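Local coordinates for protein NAD(P)-dependent oxidoreductase (Pseudomonas putida, PDB 7A3W) that probably uses NADPH to reduce imines, serving as a multifunctional biocatalyst for conjugate reduction and reductive amination, at residues G17-V22 and C128-I133; L67-M72 and S154-L159; T95-S100 and V122-M127. One frame throughout, in Å; residues are numbered along the deposited sequence.

Contact 1 (G17-V22 and C128-I133). With NDP (NADPH dihydro-nicotinamide-adenine-dinucleotide phosphate), chain F.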
loop_
_atom_site.group_PDB
_atom_site.type_symbol
_atom_site.label_atom_id
_atom_site.label_comp_id
_atom_site.label_asym_id
_atom_site.label_seq_id
_atom_site.Cartn_x
_atom_site.Cartn_y
_atom_site.Cartn_z
ATOM N N GLY B 17 15.633 -19.917 -12.000
ATOM C CA GLY B 17 14.849 -18.858 -12.656
ATOM C C GLY B 17 15.306 -17.471 -12.255
ATOM O O GLY B 17 16.516 -17.278 -11.820
ATOM N N ALA B 18 14.413 -16.492 -12.420
ATOM C CA ALA B 18 14.740 -15.076 -12.142
ATOM C C ALA B 18 15.288 -14.941 -10.721
ATOM O O ALA B 18 16.339 -14.239 -10.541
ATOM C CB ALA B 18 13.524 -14.212 -12.358
ATOM N N MET B 19 14.667 -15.604 -9.743
ATOM C CA MET B 19 15.087 -15.473 -8.308
ATOM C C MET B 19 16.217 -16.458 -7.982
ATOM O O MET B 19 17.285 -15.998 -7.442
ATOM C CB MET B 19 13.858 -15.669 -7.405
ATOM C CG MET B 19 14.129 -15.559 -5.938
ATOM S SD MET B 19 14.867 -13.975 -5.412
ATOM C CE MET B 19 13.462 -12.862 -5.404
ATOM N N GLY B 20 16.055 -17.742 -8.300
ATOM C CA GLY B 20 17.029 -18.807 -7.963
ATOM C C GLY B 20 18.422 -18.501 -8.488
ATOM O O GLY B 20 19.428 -18.715 -7.756
ATOM N N SER B 21 18.522 -17.966 -9.701
ATOM C CA SER B 21 19.850 -17.673 -10.318
ATOM C C SER B 21 20.587 -16.656 -9.439
ATOM O O SER B 21 21.805 -16.791 -9.241
ATOM C CB SER B 21 19.746 -17.210 -11.712
ATOM O OG SER B 21 18.875 -16.108 -11.817
ATOM N N VAL B 22 19.858 -15.664 -8.938
ATOM C CA VAL B 22 20.450 -14.573 -8.118
ATOM C C VAL B 22 20.805 -15.097 -6.718
ATOM O O VAL B 22 21.833 -14.644 -6.121
ATOM C CB VAL B 22 19.482 -13.381 -8.110
ATOM C CG1 VAL B 22 19.892 -12.336 -7.090
ATOM C CG2 VAL B 22 19.323 -12.798 -9.506
ATOM N N CYS B 128 10.958 -9.717 -1.531
ATOM C CA CYS B 128 11.691 -8.766 -2.408
ATOM C C CYS B 128 11.755 -9.293 -3.836
ATOM O O CYS B 128 11.416 -10.464 -4.082
ATOM C CB CYS B 128 13.112 -8.487 -1.906
ATOM S SG CYS B 128 14.264 -9.877 -2.096
ATOM N N TYR B 129 12.197 -8.429 -4.744
ATOM C CA TYR B 129 12.581 -8.812 -6.122
ATOM C C TYR B 129 14.060 -9.173 -6.117
ATOM O O TYR B 129 14.795 -8.818 -5.169
ATOM C CB TYR B 129 12.248 -7.680 -7.097
ATOM C CG TYR B 129 10.769 -7.484 -7.311
ATOM C CD1 TYR B 129 10.079 -8.343 -8.146
ATOM C CD2 TYR B 129 10.054 -6.472 -6.688
ATOM C CE1 TYR B 129 8.729 -8.181 -8.394
ATOM C CE2 TYR B 129 8.676 -6.353 -6.863
ATOM C CZ TYR B 129 8.030 -7.177 -7.756
ATOM O OH TYR B 129 6.693 -7.075 -7.989
ATOM N N PRO B 130 14.530 -9.907 -7.149
ATOM C CA PRO B 130 15.904 -10.425 -7.140
ATOM C C PRO B 130 16.964 -9.340 -6.899
ATOM O O PRO B 130 17.965 -9.616 -6.234
ATOM C CB PRO B 130 16.023 -11.087 -8.508
ATOM C CG PRO B 130 14.609 -11.563 -8.789
ATOM C CD PRO B 130 13.742 -10.418 -8.295
ATOM N N LYS B 131 16.740 -8.139 -7.445
ATOM C CA LYS B 131 17.692 -6.996 -7.379
ATOM C C LYS B 131 18.021 -6.662 -5.923
ATOM O O LYS B 131 19.102 -6.067 -5.681
ATOM C CB LYS B 131 17.110 -5.795 -8.129
ATOM C CG LYS B 131 15.831 -5.216 -7.532
ATOM C CD LYS B 131 15.169 -4.165 -8.370
ATOM C CE LYS B 131 13.971 -3.539 -7.681
ATOM N NZ LYS B 131 14.369 -2.744 -6.496
ATOM N N ASP B 132 17.150 -6.998 -4.970
ATOM C CA ASP B 132 17.317 -6.618 -3.542
ATOM C C ASP B 132 17.896 -7.783 -2.715
ATOM O O ASP B 132 18.295 -7.557 -1.530
ATOM C CB ASP B 132 16.009 -6.035 -3.020
ATOM C CG ASP B 132 15.694 -4.699 -3.680
ATOM O OD1 ASP B 132 16.592 -3.838 -3.729
ATOM O OD2 ASP B 132 14.578 -4.558 -4.183
ATOM N N ILE B 133 18.070 -8.968 -3.301
ATOM C CA ILE B 133 18.782 -10.083 -2.620
ATOM C C ILE B 133 20.179 -9.601 -2.232
ATOM O O ILE B 133 20.781 -8.922 -3.034
ATOM C CB ILE B 133 18.817 -11.321 -3.515
ATOM C CG1 ILE B 133 17.399 -11.895 -3.669
ATOM C CG2 ILE B 133 19.790 -12.355 -2.993
ATOM C CD1 ILE B 133 16.787 -12.440 -2.410
HETATM P PA NDP F . 10.855 -18.313 -12.884
HETATM O O1A NDP F . 11.932 -17.370 -13.340
HETATM O O2A NDP F . 9.645 -18.614 -13.737
HETATM O O5B NDP F . 11.587 -19.697 -12.548
HETATM C C5B NDP F . 10.812 -20.885 -12.304
HETATM C C4B NDP F . 11.789 -21.972 -11.940
HETATM O O4B NDP F . 11.062 -23.202 -11.653
HETATM C C3B NDP F . 12.813 -22.330 -13.023
HETATM O O3B NDP F . 13.987 -22.772 -12.380
HETATM C C2B NDP F . 12.086 -23.455 -13.742
HETATM O O2B NDP F . 12.887 -24.378 -14.490
HETATM C C1B NDP F . 11.557 -24.195 -12.523
HETATM N N9A NDP F . 10.499 -25.133 -12.841
HETATM C C8A NDP F . 9.257 -24.894 -13.365
HETATM N N7A NDP F . 8.556 -25.990 -13.533
HETATM C C5A NDP F . 9.373 -26.999 -13.045
HETATM C C6A NDP F . 9.213 -28.393 -12.939
HETATM N N6A NDP F . 8.104 -29.049 -13.300
HETATM N N1A NDP F . 10.237 -29.097 -12.414
HETATM C C2A NDP F . 11.353 -28.453 -12.045
HETATM N N3A NDP F . 11.629 -27.158 -12.113
HETATM C C4A NDP F . 10.584 -26.481 -12.628
HETATM O O3 NDP F . 10.308 -17.966 -11.428
HETATM P PN NDP F . 11.038 -17.066 -10.305
HETATM O O1N NDP F . 10.632 -15.672 -10.602
HETATM O O2N NDP F . 12.504 -17.376 -10.258
HETATM O O5D NDP F . 10.250 -17.530 -9.008
HETATM C C5D NDP F . 10.567 -18.730 -8.271
HETATM C C4D NDP F . 9.763 -18.731 -6.997
HETATM O O4D NDP F . 10.164 -17.615 -6.155
HETATM C C3D NDP F . 8.237 -18.616 -7.168
HETATM O O3D NDP F . 7.594 -19.560 -6.322
HETATM C C2D NDP F . 7.969 -17.163 -6.824
HETATM O O2D NDP F . 6.631 -16.970 -6.384
HETATM C C1D NDP F . 9.042 -16.870 -5.773
HETATM N N1N NDP F . 9.458 -15.434 -5.713
HETATM C C2N NDP F . 9.954 -14.754 -6.803
HETATM C C3N NDP F . 10.169 -13.391 -6.771
HETATM C C7N NDP F . 10.699 -12.621 -7.934
HETATM O O7N NDP F . 10.729 -11.395 -7.839
HETATM N N7N NDP F . 11.163 -13.230 -9.013
HETATM C C4N NDP F . 9.939 -12.657 -5.508
HETATM C C5N NDP F . 9.449 -13.464 -4.419
HETATM C C6N NDP F . 9.340 -14.774 -4.510
HETATM P P2B NDP F . 13.235 -23.953 -16.011
HETATM O O1X NDP F . 11.891 -23.558 -16.619
HETATM O O2X NDP F . 14.310 -22.889 -15.991
HETATM O O3X NDP F . 13.739 -25.290 -16.513
#
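Gly17 O takes two bonds from Ser21, and the helical turn they close presents Met19 and Val22 to Pro130 and Ile133. The hydroxyl OG of Ser21 reaches Gly17 O at 2.6 Å, tilted 21° from the carbonyl plane. The amide N of Ser21 adds a second bond to the same oxygen at 3.0 Å. On the cofactor side, Ala18 N donates to O1A of NADPH at 2.8 Å. Met19 N donates to O2N of NADPH, also at 2.8 Å and almost straight, at 175°. The two amides thus hold one phosphate each at the start of the helix, as in a Rossmann GxGxxG turn.

The contact between the segments is apolar and carries no hydrogen bond. Met19 CG lies anti to the backbone N (chi1 -180°). The chain then bends twice, which brings the methyl CE to Cys128 O at 3.4 Å and next to the ring of Pro130. Met19 SD rests on Ile133 CG1 at 3.7 Å. Val22 uses both methyls. Its CG2 meets Pro130 CB at 3.8 Å, with the two side chains lying crosswise. Its CG1 approaches Pro130 O and the branch of Ile133.

Tyr129 OH bonds His245 of the second subunit, and Gln239 of that subunit packs on Pro130. Within the chain, helix 18-29 and the loop after strand 120-126 both meet Ile126 of that strand, through Met19 and Ile133.

Contact 2 (L67-M72 and S154-L159). With NDP (NADPH dihydro-nicotinamide-adenine-dinucleotide phosphate), chain F.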
loop_
_atom_site.group_PDB
_atom_site.type_symbol
_atom_site.label_atom_id
_atom_site.label_comp_id
_atom_site.label_asym_id
_atom_site.label_seq_id
_atom_site.Cartn_x
_atom_site.Cartn_y
_atom_site.Cartn_z
ATOM N N LEU B 67 23.185 -27.658 3.174
ATOM C CA LEU B 67 22.125 -26.620 3.063
ATOM C C LEU B 67 21.604 -26.578 1.621
ATOM O O LEU B 67 22.375 -26.284 0.709
ATOM C CB LEU B 67 22.677 -25.251 3.471
ATOM C CG LEU B 67 21.695 -24.088 3.328
ATOM C CD1 LEU B 67 20.445 -24.328 4.146
ATOM C CD2 LEU B 67 22.363 -22.774 3.707
ATOM N N ILE B 68 20.343 -26.935 1.443
ATOM C CA ILE B 68 19.698 -27.115 0.121
ATOM C C ILE B 68 18.567 -26.088 0.005
ATOM O O ILE B 68 17.521 -26.251 0.676
ATOM C CB ILE B 68 19.139 -28.534 -0.032
ATOM C CG1 ILE B 68 20.082 -29.655 0.425
ATOM C CG2 ILE B 68 18.640 -28.706 -1.461
ATOM C CD1 ILE B 68 21.475 -29.624 -0.179
ATOM N N ILE B 69 18.732 -25.101 -0.866
ATOM C CA ILE B 69 17.751 -23.987 -1.041
ATOM C C ILE B 69 16.932 -24.282 -2.292
ATOM O O ILE B 69 17.527 -24.516 -3.342
ATOM C CB ILE B 69 18.464 -22.634 -1.121
ATOM C CG1 ILE B 69 19.186 -22.326 0.192
ATOM C CG2 ILE B 69 17.482 -21.547 -1.516
ATOM C CD1 ILE B 69 20.231 -21.251 0.051
ATOM N N ILE B 70 15.616 -24.293 -2.164
ATOM C CA ILE B 70 14.691 -24.615 -3.289
ATOM C C ILE B 70 14.047 -23.308 -3.738
ATOM O O ILE B 70 13.531 -22.575 -2.885
ATOM C CB ILE B 70 13.611 -25.604 -2.851
ATOM C CG1 ILE B 70 14.159 -26.781 -2.054
ATOM C CG2 ILE B 70 12.799 -26.060 -4.074
ATOM C CD1 ILE B 70 15.216 -27.584 -2.775
ATOM N N CYS B 71 14.087 -23.002 -5.017
ATOM C CA CYS B 71 13.428 -21.799 -5.573
ATOM C C CYS B 71 12.877 -22.128 -6.955
ATOM O O CYS B 71 13.310 -21.547 -7.958
ATOM C CB CYS B 71 14.371 -20.609 -5.617
ATOM S SG CYS B 71 13.446 -19.068 -5.775
ATOM N N MET B 72 11.959 -23.064 -6.984
ATOM C CA MET B 72 11.270 -23.475 -8.225
ATOM C C MET B 72 9.940 -22.717 -8.291
ATOM O O MET B 72 9.592 -21.977 -7.372
ATOM C CB MET B 72 11.027 -24.985 -8.237
ATOM C CG MET B 72 12.288 -25.801 -8.384
ATOM S SD MET B 72 12.069 -27.501 -7.783
ATOM C CE MET B 72 13.751 -27.849 -7.295
ATOM N N SER B 154 23.540 -17.634 9.551
ATOM C CA SER B 154 24.589 -16.742 8.987
ATOM C C SER B 154 24.700 -16.941 7.477
ATOM O O SER B 154 24.818 -15.954 6.749
ATOM C CB SER B 154 25.912 -16.962 9.621
ATOM O OG SER B 154 25.821 -16.560 10.957
ATOM N N THR B 155 24.676 -18.176 7.020
ATOM C CA THR B 155 24.703 -18.462 5.567
ATOM C C THR B 155 23.500 -17.792 4.913
ATOM O O THR B 155 23.708 -17.100 3.919
ATOM C CB THR B 155 24.715 -19.961 5.288
ATOM O OG1 THR B 155 25.907 -20.410 5.926
ATOM C CG2 THR B 155 24.743 -20.289 3.810
ATOM N N LEU B 156 22.284 -18.008 5.433
ATOM C CA LEU B 156 21.064 -17.483 4.782
ATOM C C LEU B 156 21.047 -15.954 4.829
ATOM O O LEU B 156 20.500 -15.330 3.910
ATOM C CB LEU B 156 19.850 -18.094 5.460
ATOM C CG LEU B 156 19.699 -19.587 5.244
ATOM C CD1 LEU B 156 18.781 -20.189 6.299
ATOM C CD2 LEU B 156 19.135 -19.840 3.837
ATOM N N LYS B 157 21.731 -15.346 5.794
ATOM C CA LYS B 157 21.848 -13.870 5.909
ATOM C C LYS B 157 22.599 -13.258 4.719
ATOM O O LYS B 157 22.395 -12.085 4.464
ATOM C CB LYS B 157 22.498 -13.458 7.236
ATOM C CG LYS B 157 21.488 -13.118 8.331
ATOM C CD LYS B 157 22.073 -12.339 9.509
ATOM N N VAL B 158 23.359 -14.034 3.963
ATOM C CA VAL B 158 24.059 -13.545 2.744
ATOM C C VAL B 158 22.978 -13.125 1.725
ATOM O O VAL B 158 23.213 -12.228 0.899
ATOM C CB VAL B 158 24.974 -14.671 2.217
ATOM C CG1 VAL B 158 25.423 -14.424 0.790
ATOM C CG2 VAL B 158 26.146 -14.920 3.168
ATOM N N LEU B 159 21.815 -13.769 1.801
ATOM C CA LEU B 159 20.709 -13.529 0.854
ATOM C C LEU B 159 19.829 -12.371 1.330
ATOM O O LEU B 159 19.272 -11.693 0.489
ATOM C CB LEU B 159 19.885 -14.807 0.725
ATOM C CG LEU B 159 20.639 -16.015 0.170
ATOM C CD1 LEU B 159 19.725 -17.227 0.180
ATOM C CD2 LEU B 159 21.186 -15.740 -1.213
HETATM P PA NDP F . 10.855 -18.313 -12.884
HETATM O O1A NDP F . 11.932 -17.370 -13.340
HETATM O O2A NDP F . 9.645 -18.614 -13.737
HETATM O O5B NDP F . 11.587 -19.697 -12.548
HETATM C C5B NDP F . 10.812 -20.885 -12.304
HETATM C C4B NDP F . 11.789 -21.972 -11.940
HETATM O O4B NDP F . 11.062 -23.202 -11.653
HETATM C C3B NDP F . 12.813 -22.330 -13.023
HETATM O O3B NDP F . 13.987 -22.772 -12.380
HETATM C C2B NDP F . 12.086 -23.455 -13.742
HETATM O O2B NDP F . 12.887 -24.378 -14.490
HETATM C C1B NDP F . 11.557 -24.195 -12.523
HETATM N N9A NDP F . 10.499 -25.133 -12.841
HETATM C C8A NDP F . 9.257 -24.894 -13.365
HETATM N N7A NDP F . 8.556 -25.990 -13.533
HETATM C C5A NDP F . 9.373 -26.999 -13.045
HETATM C C6A NDP F . 9.213 -28.393 -12.939
HETATM N N6A NDP F . 8.104 -29.049 -13.300
HETATM N N1A NDP F . 10.237 -29.097 -12.414
HETATM C C2A NDP F . 11.353 -28.453 -12.045
HETATM N N3A NDP F . 11.629 -27.158 -12.113
HETATM C C4A NDP F . 10.584 -26.481 -12.628
HETATM O O3 NDP F . 10.308 -17.966 -11.428
HETATM P PN NDP F . 11.038 -17.066 -10.305
HETATM O O1N NDP F . 10.632 -15.672 -10.602
HETATM O O2N NDP F . 12.504 -17.376 -10.258
HETATM O O5D NDP F . 10.250 -17.530 -9.008
HETATM C C5D NDP F . 10.567 -18.730 -8.271
HETATM C C4D NDP F . 9.763 -18.731 -6.997
HETATM O O4D NDP F . 10.164 -17.615 -6.155
HETATM C C3D NDP F . 8.237 -18.616 -7.168
HETATM O O3D NDP F . 7.594 -19.560 -6.322
HETATM C C2D NDP F . 7.969 -17.163 -6.824
HETATM O O2D NDP F . 6.631 -16.970 -6.384
HETATM C C1D NDP F . 9.042 -16.870 -5.773
HETATM N N1N NDP F . 9.458 -15.434 -5.713
HETATM C C2N NDP F . 9.954 -14.754 -6.803
HETATM C C3N NDP F . 10.169 -13.391 -6.771
HETATM C C7N NDP F . 10.699 -12.621 -7.934
HETATM O O7N NDP F . 10.729 -11.395 -7.839
HETATM N N7N NDP F . 11.163 -13.230 -9.013
HETATM C C4N NDP F . 9.939 -12.657 -5.508
HETATM C C5N NDP F . 9.449 -13.464 -4.419
HETATM C C6N NDP F . 9.340 -14.774 -4.510
HETATM P P2B NDP F . 13.235 -23.953 -16.011
HETATM O O1X NDP F . 11.891 -23.558 -16.619
HETATM O O2X NDP F . 14.310 -22.889 -15.991
HETATM O O3X NDP F . 13.739 -25.290 -16.513
#
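No flat group lies between Leu67 and Ile69 on one side and Thr155, Leu156 and Leu159 on the other, so no ring face or edge is used. Aliphatic branches do all the touching. The flat adenine of NADPH is met elsewhere on the segment, where Met72 CG lies 4.0 Å from its N3A.

Leu67 and Thr155 meet end on. Leu67 CD2 comes to 3.4 Å from Thr155 CG2, which is tight for two methyls. Leu67 CG is anti to the backbone N (chi1 177°), and chi2 then leaves CD2 extended away from CA, toward Thr155. The same methyl is 4.4 Å from Leu156 CD2, a looser contact.

Ile69 sits two residues further along the strand, on the same face. Its CD1 serves two leucines. Leu159 CD1 meets it end to end at 4.1 Å. Leu156 CD2 is 4.2 Å from the same Ile69 CD1, but here the two side chains run antiparallel past one another. Ile69 CD1 is shared by Leu156 and Leu159, three residues apart. Leu159 N bonds Leu156 O at 2.9 Å, which keeps these two leucines close together. No hydrogen bond crosses the contact.

Beyond the strand, Cys71 and Met72 belong to the cofactor pocket. Cys71 SG lies 3.6 Å from the ribose oxygen O4D of NADPH.

Strand 67-70 runs in the parallel part of the mixed sheet, between strands 10-14 and 95-98. Its Leu67 and Ile69 face segment 154-159, where helix 146-157 comes to its end. The alternate residue Ile70 packs on Phe78 of helix 75-83.

Contact 3 (T95-S100 and V122-M127). With NDP (NADPH dihydro-nicotinamide-adenine-dinucleotide phosphate), chain F.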
loop_
_atom_site.group_PDB
_atom_site.type_symbol
_atom_site.label_atom_id
_atom_site.label_comp_id
_atom_site.label_asym_id
_atom_site.label_seq_id
_atom_site.Cartn_x
_atom_site.Cartn_y
_atom_site.Cartn_z
ATOM N N THR B 95 19.745 -29.588 5.715
ATOM C CA THR B 95 18.614 -28.658 5.913
ATOM C C THR B 95 18.087 -28.277 4.537
ATOM O O THR B 95 18.847 -27.730 3.732
ATOM C CB THR B 95 19.012 -27.430 6.725
ATOM O OG1 THR B 95 19.362 -27.938 8.008
ATOM C CG2 THR B 95 17.918 -26.397 6.849
ATOM N N ILE B 96 16.841 -28.622 4.287
ATOM C CA ILE B 96 16.096 -28.152 3.095
ATOM C C ILE B 96 15.372 -26.854 3.468
ATOM O O ILE B 96 14.597 -26.870 4.410
ATOM C CB ILE B 96 15.111 -29.239 2.645
ATOM C CG1 ILE B 96 15.855 -30.479 2.156
ATOM C CG2 ILE B 96 14.159 -28.694 1.602
ATOM C CD1 ILE B 96 16.306 -30.373 0.743
ATOM N N VAL B 97 15.608 -25.784 2.709
ATOM C CA VAL B 97 14.937 -24.466 2.848
ATOM C C VAL B 97 14.155 -24.226 1.565
ATOM O O VAL B 97 14.760 -23.997 0.537
ATOM C CB VAL B 97 15.918 -23.322 3.112
ATOM C CG1 VAL B 97 15.171 -22.020 3.339
ATOM C CG2 VAL B 97 16.800 -23.625 4.311
ATOM N N ASN B 98 12.832 -24.292 1.664
ATOM C CA ASN B 98 11.939 -24.184 0.499
ATOM C C ASN B 98 11.441 -22.742 0.378
ATOM O O ASN B 98 10.527 -22.359 1.141
ATOM C CB ASN B 98 10.824 -25.192 0.701
ATOM C CG ASN B 98 9.879 -25.261 -0.463
ATOM O OD1 ASN B 98 10.020 -24.514 -1.432
ATOM N ND2 ASN B 98 8.873 -26.119 -0.306
ATOM N N MET B 99 12.011 -21.959 -0.552
ATOM C CA MET B 99 11.642 -20.549 -0.814
ATOM C C MET B 99 10.665 -20.407 -1.986
ATOM O O MET B 99 10.426 -19.258 -2.449
ATOM C CB MET B 99 12.912 -19.739 -1.095
ATOM C CG MET B 99 13.790 -19.673 0.110
ATOM S SD MET B 99 15.217 -18.679 -0.273
ATOM C CE MET B 99 16.123 -18.831 1.269
ATOM N N SER B 100 10.044 -21.508 -2.396
ATOM C CA SER B 100 9.052 -21.549 -3.497
ATOM C C SER B 100 7.661 -21.240 -2.926
ATOM O O SER B 100 7.359 -21.679 -1.817
ATOM C CB SER B 100 9.118 -22.875 -4.208
ATOM O OG SER B 100 7.833 -23.293 -4.641
ATOM N N VAL B 122 12.923 -26.331 6.671
ATOM C CA VAL B 122 12.575 -24.922 6.951
ATOM C C VAL B 122 11.802 -24.416 5.735
ATOM O O VAL B 122 12.308 -24.542 4.620
ATOM C CB VAL B 122 13.838 -24.092 7.238
ATOM C CG1 VAL B 122 13.493 -22.659 7.575
ATOM C CG2 VAL B 122 14.641 -24.726 8.352
ATOM N N ASP B 123 10.613 -23.870 5.970
ATOM C CA ASP B 123 9.811 -23.229 4.906
ATOM C C ASP B 123 10.135 -21.737 4.915
ATOM O O ASP B 123 10.491 -21.194 5.984
ATOM C CB ASP B 123 8.330 -23.541 5.085
ATOM C CG ASP B 123 7.619 -23.374 3.755
ATOM O OD1 ASP B 123 7.991 -24.118 2.846
ATOM O OD2 ASP B 123 6.754 -22.479 3.640
ATOM N N ALA B 124 10.110 -21.077 3.761
ATOM C CA ALA B 124 10.622 -19.695 3.666
ATOM C C ALA B 124 9.839 -18.924 2.603
ATOM O O ALA B 124 9.069 -19.521 1.807
ATOM C CB ALA B 124 12.108 -19.682 3.427
ATOM N N GLY B 125 9.902 -17.614 2.694
ATOM C CA GLY B 125 9.180 -16.728 1.772
ATOM C C GLY B 125 10.020 -15.495 1.538
ATOM O O GLY B 125 10.412 -14.851 2.533
ATOM N N ILE B 126 10.331 -15.228 0.271
ATOM C CA ILE B 126 11.227 -14.110 -0.128
ATOM C C ILE B 126 10.390 -12.843 -0.300
ATOM O O ILE B 126 9.447 -12.837 -1.125
ATOM C CB ILE B 126 12.039 -14.436 -1.386
ATOM C CG1 ILE B 126 12.818 -15.751 -1.251
ATOM C CG2 ILE B 126 12.944 -13.260 -1.707
ATOM C CD1 ILE B 126 13.366 -16.313 -2.538
ATOM N N MET B 127 10.720 -11.807 0.449
ATOM C CA MET B 127 9.923 -10.558 0.518
ATOM C C MET B 127 10.646 -9.447 -0.269
ATOM O O MET B 127 10.847 -8.336 0.263
ATOM C CB MET B 127 9.684 -10.176 1.986
ATOM C CG MET B 127 9.261 -11.365 2.889
ATOM S SD MET B 127 7.926 -12.423 2.148
ATOM C CE MET B 127 6.525 -11.316 2.219
HETATM P PA NDP F . 10.855 -18.313 -12.884
HETATM O O1A NDP F . 11.932 -17.370 -13.340
HETATM O O2A NDP F . 9.645 -18.614 -13.737
HETATM O O5B NDP F . 11.587 -19.697 -12.548
HETATM C C5B NDP F . 10.812 -20.885 -12.304
HETATM C C4B NDP F . 11.789 -21.972 -11.940
HETATM O O4B NDP F . 11.062 -23.202 -11.653
HETATM C C3B NDP F . 12.813 -22.330 -13.023
HETATM O O3B NDP F . 13.987 -22.772 -12.380
HETATM C C2B NDP F . 12.086 -23.455 -13.742
HETATM O O2B NDP F . 12.887 -24.378 -14.490
HETATM C C1B NDP F . 11.557 -24.195 -12.523
HETATM N N9A NDP F . 10.499 -25.133 -12.841
HETATM C C8A NDP F . 9.257 -24.894 -13.365
HETATM N N7A NDP F . 8.556 -25.990 -13.533
HETATM C C5A NDP F . 9.373 -26.999 -13.045
HETATM C C6A NDP F . 9.213 -28.393 -12.939
HETATM N N6A NDP F . 8.104 -29.049 -13.300
HETATM N N1A NDP F . 10.237 -29.097 -12.414
HETATM C C2A NDP F . 11.353 -28.453 -12.045
HETATM N N3A NDP F . 11.629 -27.158 -12.113
HETATM C C4A NDP F . 10.584 -26.481 -12.628
HETATM O O3 NDP F . 10.308 -17.966 -11.428
HETATM P PN NDP F . 11.038 -17.066 -10.305
HETATM O O1N NDP F . 10.632 -15.672 -10.602
HETATM O O2N NDP F . 12.504 -17.376 -10.258
HETATM O O5D NDP F . 10.250 -17.530 -9.008
HETATM C C5D NDP F . 10.567 -18.730 -8.271
HETATM C C4D NDP F . 9.763 -18.731 -6.997
HETATM O O4D NDP F . 10.164 -17.615 -6.155
HETATM C C3D NDP F . 8.237 -18.616 -7.168
HETATM O O3D NDP F . 7.594 -19.560 -6.322
HETATM C C2D NDP F . 7.969 -17.163 -6.824
HETATM O O2D NDP F . 6.631 -16.970 -6.384
HETATM C C1D NDP F . 9.042 -16.870 -5.773
HETATM N N1N NDP F . 9.458 -15.434 -5.713
HETATM C C2N NDP F . 9.954 -14.754 -6.803
HETATM C C3N NDP F . 10.169 -13.391 -6.771
HETATM C C7N NDP F . 10.699 -12.621 -7.934
HETATM O O7N NDP F . 10.729 -11.395 -7.839
HETATM N N7N NDP F . 11.163 -13.230 -9.013
HETATM C C4N NDP F . 9.939 -12.657 -5.508
HETATM C C5N NDP F . 9.449 -13.464 -4.419
HETATM C C6N NDP F . 9.340 -14.774 -4.510
HETATM P P2B NDP F . 13.235 -23.953 -16.011
HETATM O O1X NDP F . 11.891 -23.558 -16.619
HETATM O O2X NDP F . 14.310 -22.889 -15.991
HETATM O O3X NDP F . 13.739 -25.290 -16.513
HETATM O O HOH W 1 9.318 -17.003 -1.857
#
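Val97 and Val122 both hold CG1 anti to the backbone N (chi1 -176° in Val97). As a parallel bridge pair on one face, they run alongside with matching methyls. Asn98 likewise has CG anti to its N, which sets its amide beside Asp123 on the other face of the sheet. Amide and carboxylate are turned almost perpendicular, with planes 87° apart.

Three backbone bonds join the parallel strands. Val122 N donates to Ile96 O at 2.9 Å, and Asn98 N to Val122 O at 3.0 Å. Ala124 N reaches Asn98 O at 2.9 Å, but this bond is bent and its donor stands above the carbonyl plane. Further on, the two segments are bridged by a water that donates to Met99 O at 2.6 Å and accepts from Ile126 N.

Ala124 CB fits against Met99 CG at 3.7 Å and also touches Val97 CG1. Met99 runs nearly perpendicular to Ile126, with Ile126 CD1 3.7 Å from Met99 CB and also close to SD.

Asn98 OD1 accepts from Ser100 N at 3.2 Å, forming an Asx turn at the strand end. Its ND2 bonds Tyr121 OH, while Asp123 OD1 forms a salt bridge with Lys75. A leucine in place of Asn98 would probably leave Ser100 N and the Tyr121 hydroxyl without these mates and free the turn to shift.

Strands 95-98 and 122-126 cross at -30°, the twist of a beta-alpha-beta unit closed through helix 104-116. Past the C-terminal end of strand 95-98, Ser100 joins Ile126 in the NADPH pocket, at the end of the parallel strands where Rossmann domains bind their nucleotide.

How the contacts relate
All three contacts belong to the same cofactor-binding domain, and all touch NADPH. Contacts 2 and 3 are buried. They share the sheet, since strands 67-70 and 95-98 are neighbours, with Ile68 probably bonded to Thr95 and Val97. Contact 3 joins strands by backbone bonds, whereas contact 2 lays helix 146-157 on one face by aliphatic packing alone. Contact 1 is only partly buried and lies at the cofactor and subunit boundary. It too is apolar across its segments, but polar amides serve the phosphates beside it. Met19 touches both Cys71 and Ile126, linking contact 1 to contacts 2 and 3.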